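Local coordinates for protein HAD family phosphatase (Pseudomonas syringae pv. tomato, PDB 2ODA) that is probably a hydrolase of the haloacid dehalogenase superfamily, from a Pseudomonas-specific subfamily whose biochemical function appears to be novel, at residues P7-G12 / Q51-A56; L131-P136 / Q155-A160. All coordinates share one frame; numbering follows the deposited sequence.

Contact 1: residues P7-G12 / Q51-A56; sequences PALLFG and QGMPCA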
# COMPACT_ATOMS: atom_id res chain seq x y z
N PRO B 7 13.02 3.69 2.73
CA PRO B 7 12.77 2.90 3.93
C PRO B 7 12.91 1.38 3.77
O PRO B 7 13.23 0.70 4.74
CB PRO B 7 11.34 3.27 4.32
CG PRO B 7 10.71 3.82 3.10
CD PRO B 7 11.79 4.25 2.15
N ALA B 8 12.69 0.85 2.56
CA ALA B 8 12.72 -0.59 2.34
C ALA B 8 12.89 -0.85 0.85
O ALA B 8 12.44 -0.05 0.03
CB ALA B 8 11.44 -1.25 2.84
N LEU B 9 13.53 -1.96 0.53
CA LEU B 9 13.65 -2.43 -0.84
C LEU B 9 13.12 -3.85 -0.95
O LEU B 9 13.44 -4.73 -0.13
CB LEU B 9 15.10 -2.36 -1.34
CG LEU B 9 15.85 -1.02 -1.32
CD1 LEU B 9 17.30 -1.21 -1.75
CD2 LEU B 9 15.17 0.00 -2.23
N LEU B 10 12.30 -4.07 -1.98
CA LEU B 10 11.77 -5.40 -2.31
C LEU B 10 12.43 -5.89 -3.57
O LEU B 10 12.58 -5.10 -4.51
CB LEU B 10 10.27 -5.33 -2.53
CG LEU B 10 9.48 -4.71 -1.37
CD1 LEU B 10 7.98 -4.73 -1.73
CD2 LEU B 10 9.75 -5.43 -0.04
N PHE B 11 12.81 -7.17 -3.62
CA PHE B 11 13.45 -7.75 -4.81
C PHE B 11 12.73 -9.00 -5.25
O PHE B 11 12.40 -9.85 -4.43
CB PHE B 11 14.89 -8.20 -4.50
CG PHE B 11 15.84 -7.09 -4.22
CD1 PHE B 11 16.01 -6.61 -2.92
CD2 PHE B 11 16.62 -6.55 -5.24
CE1 PHE B 11 16.94 -5.58 -2.65
CE2 PHE B 11 17.55 -5.54 -4.98
CZ PHE B 11 17.71 -5.06 -3.68
N GLY B 12 12.50 -9.16 -6.54
CA GLY B 12 12.22 -10.51 -7.05
C GLY B 12 13.40 -11.43 -6.71
O GLY B 12 14.53 -10.97 -6.60
N GLN B 51 24.65 -0.96 4.97
CA GLN B 51 23.78 0.17 5.34
C GLN B 51 22.67 -0.20 6.33
O GLN B 51 22.03 0.69 6.88
CB GLN B 51 23.05 0.73 4.12
CG GLN B 51 23.82 1.58 3.16
CD GLN B 51 22.99 1.83 1.90
OE1 GLN B 51 21.79 2.11 1.97
NE2 GLN B 51 23.64 1.75 0.75
N GLY B 52 22.38 -1.49 6.47
CA GLY B 52 21.21 -1.93 7.24
C GLY B 52 19.90 -1.63 6.50
O GLY B 52 18.85 -1.48 7.13
N MSE B 53 19.95 -1.53 5.17
CA MSE B 53 18.71 -1.32 4.38
C MSE B 53 17.78 -2.53 4.59
O MSE B 53 18.18 -3.67 4.31
CB MSE B 53 19.05 -1.15 2.88
CG MSE B 53 17.82 -0.98 1.95
SE MSE B 53 16.72 0.61 2.38
CE MSE B 53 17.95 1.99 1.72
N PRO B 54 16.54 -2.32 5.11
CA PRO B 54 15.61 -3.44 5.15
C PRO B 54 15.27 -3.92 3.74
O PRO B 54 14.81 -3.13 2.90
CB PRO B 54 14.37 -2.86 5.84
CG PRO B 54 14.92 -1.66 6.64
CD PRO B 54 15.96 -1.10 5.71
N CYS B 55 15.51 -5.21 3.50
CA CYS B 55 15.27 -5.83 2.19
C CYS B 55 14.54 -7.13 2.40
O CYS B 55 14.82 -7.86 3.34
CB CYS B 55 16.61 -6.13 1.46
SG CYS B 55 17.62 -4.68 1.08
N ALA B 56 13.59 -7.42 1.50
CA ALA B 56 12.94 -8.72 1.46
C ALA B 56 12.90 -9.18 0.02
O ALA B 56 12.84 -8.34 -0.89
CB ALA B 56 11.50 -8.61 1.96
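Pro54 O accepts the amide of Leu9, with 2.9 Å from Leu9 N to Pro54 O and 166° at the hydrogen. It also takes a CA-H...O contact from Ala8 CA. Leu9 O accepts Ala56 N at 3.1 Å and also takes a CA-H...O contact from Cys55 CA. Ala56 O receives Phe11 N at 3.0 Å. The three backbone bonds tie two parallel strands, with Leu9 opposite Cys55 and Leu10 opposite Ala56.

The side chains of Leu9 and Cys55 lie on one face of the sheet. The Phe11 ring turns its edge to Cys55 SG in a sulfur-aromatic contact, with Phe11 CE1 3.9 Å from the sulfur. Met53, present as selenomethionine, reaches Leu9 from the turn before the strand. With its CG anti to the backbone N (chi1 178°), Met53 CG lies 3.7 Å from Leu9 CD1, and the two chains cross at about a right angle. On the other face Leu10 CD2 touches Ala56 CB at 4.1 Å.

These are neighbouring strands in the central parallel sheet of a Rossmann-like HAD fold. Gly52, with positive phi, follows helix 41-51 in a Schellman motif, and Leu48 of that helix touches Leu9, Phe11 and Met53. Leu10 packs against helix 91-99. Strand 109-112 flanks strand 9-12 on its other edge.

Contact 2: residues L131-P136 / Q155-A160; sequences LASCGP and QRRAQA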
# COMPACT_ATOMS: atom_id res chain seq x y z
N LEU B 131 14.74 -4.64 -14.64
CA LEU B 131 16.04 -5.19 -14.98
C LEU B 131 16.05 -5.71 -16.42
O LEU B 131 15.24 -6.55 -16.79
CB LEU B 131 16.43 -6.31 -13.98
CG LEU B 131 16.70 -5.88 -12.52
CD1 LEU B 131 17.01 -7.09 -11.61
CD2 LEU B 131 17.85 -4.86 -12.42
N ALA B 132 16.99 -5.21 -17.22
CA ALA B 132 16.92 -5.42 -18.69
C ALA B 132 17.60 -6.70 -19.21
O ALA B 132 17.43 -7.05 -20.38
CB ALA B 132 17.49 -4.21 -19.40
N SER B 133 18.36 -7.39 -18.37
CA SER B 133 19.18 -8.52 -18.85
C SER B 133 18.76 -9.87 -18.33
O SER B 133 18.85 -10.87 -19.04
CB SER B 133 20.66 -8.30 -18.48
OG SER B 133 21.17 -7.12 -19.10
N CYS B 134 18.38 -9.91 -17.05
CA CYS B 134 18.34 -11.20 -16.34
C CYS B 134 16.94 -11.78 -16.15
O CYS B 134 16.79 -12.86 -15.58
CB CYS B 134 19.04 -11.07 -14.97
SG CYS B 134 18.29 -9.83 -13.94
N GLY B 135 15.92 -11.09 -16.67
CA GLY B 135 14.53 -11.46 -16.38
C GLY B 135 13.90 -12.33 -17.46
O GLY B 135 14.55 -12.63 -18.46
N PRO B 136 12.61 -12.69 -17.29
CA PRO B 136 11.94 -13.60 -18.24
C PRO B 136 11.75 -13.07 -19.67
O PRO B 136 11.60 -13.87 -20.60
CB PRO B 136 10.57 -13.90 -17.56
CG PRO B 136 10.31 -12.69 -16.72
CD PRO B 136 11.70 -12.26 -16.21
N GLN B 155 20.27 -5.72 -28.46
CA GLN B 155 18.90 -5.79 -28.99
C GLN B 155 17.92 -6.30 -27.91
O GLN B 155 16.86 -5.72 -27.73
CB GLN B 155 18.83 -6.63 -30.28
CG GLN B 155 17.51 -6.48 -31.02
CD GLN B 155 17.55 -7.01 -32.47
OE1 GLN B 155 18.49 -7.68 -32.87
NE2 GLN B 155 16.51 -6.71 -33.23
N ARG B 156 18.29 -7.37 -27.21
CA ARG B 156 17.41 -7.96 -26.19
C ARG B 156 17.18 -7.05 -24.97
O ARG B 156 16.07 -7.01 -24.45
CB ARG B 156 17.90 -9.36 -25.79
CG ARG B 156 17.56 -10.39 -26.89
CD ARG B 156 18.33 -11.71 -26.73
NE ARG B 156 17.98 -12.68 -27.81
CZ ARG B 156 18.36 -12.55 -29.08
NH1 ARG B 156 19.07 -11.49 -29.48
NH2 ARG B 156 18.00 -13.46 -29.97
N ARG B 157 18.24 -6.36 -24.53
CA ARG B 157 18.13 -5.37 -23.46
C ARG B 157 17.20 -4.23 -23.87
O ARG B 157 16.32 -3.85 -23.11
CB ARG B 157 19.50 -4.77 -23.15
CG ARG B 157 20.41 -5.61 -22.27
CD ARG B 157 21.53 -4.71 -21.68
NE ARG B 157 22.38 -4.09 -22.72
CZ ARG B 157 23.47 -4.65 -23.24
NH1 ARG B 157 23.89 -5.84 -22.80
NH2 ARG B 157 24.15 -4.00 -24.19
N ALA B 158 17.41 -3.69 -25.07
CA ALA B 158 16.56 -2.62 -25.57
C ALA B 158 15.08 -3.04 -25.67
O ALA B 158 14.18 -2.28 -25.32
CB ALA B 158 17.10 -2.09 -26.92
N GLN B 159 14.82 -4.27 -26.14
CA GLN B 159 13.43 -4.77 -26.23
C GLN B 159 12.78 -4.90 -24.85
O GLN B 159 11.65 -4.43 -24.66
CB GLN B 159 13.36 -6.11 -26.98
CG GLN B 159 13.54 -5.89 -28.45
CD GLN B 159 13.85 -7.17 -29.24
OE1 GLN B 159 14.13 -8.23 -28.66
NE2 GLN B 159 13.82 -7.04 -30.56
N ALA B 160 13.48 -5.54 -23.92
CA ALA B 160 13.02 -5.65 -22.51
C ALA B 160 12.80 -4.29 -21.85
O ALA B 160 11.81 -4.12 -21.12
CB ALA B 160 14.02 -6.46 -21.68
O HOH W 1 23.59 -7.14 -20.12
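Ala132 meets helix 150-167 just where strand 127-131 gives way to a loop. Its CB points toward the helix and lies 3.9 Å from Arg157 O. The two backbones come close here, with 4.9 Å between Ala132 CA and Arg157 CA. Ala132 O rests on the helix surface. It takes a CA-H...O contact from Arg157 CA at 3.6 Å, with 164° at the hydrogen. Ala160 CB, three residues further along the helix, approaches the same oxygen, Ala132 O, at 3.7 Å.

Ser133 comes next and meets the side chain of Arg157. Ser133 OG lies alongside the aliphatic part of the arginine, 3.5 Å from Arg157 CD. A bend at chi3 (-61°) turns the guanidinium group toward a water that Ser133 OG also contacts. Arg157 NH1 donates to this water at 3.0 Å, and Ser133 OG is 2.6 Å from the same water. No direct hydrogen bond joins the two segments. Ser133 OG also bonds to Asp174 O, so the hydroxyl links the loop to the residue that follows strand 171-173. Arg157 NH2 forms a salt bridge with Glu154 of the same helix. Trp145 of helix 142-147 touches both Ser133 and Arg157.

The arrangement is a loop-on-helix contact in an alpha/beta fold of the Rossmann-like type found in the haloacid dehalogenase superfamily. The loop leaves the C-terminal end of strand 127-131 and packs on the helix that precedes strand 171-173.

Overall arrangement
Both contacts are largely buried, but they lie on opposite sides of the chain's centre, with their own centres about 23 Å apart. Contact 1 belongs to the middle of the parallel sheet and joins two adjacent strands. Contact 2 joins a loop to a helix and lies near the edge strand 171-173. No helix or strand takes part in both; strand 127-131, which leads into the loop of contact 2, is two places from strand 9-12 in the same sheet. Their chemistry follows their place. Contact 1 relies on direct backbone bonds and apolar side chains, and buries 372 Å². Contact 2 buries 173 Å² and combines small-residue packing with a water bridge.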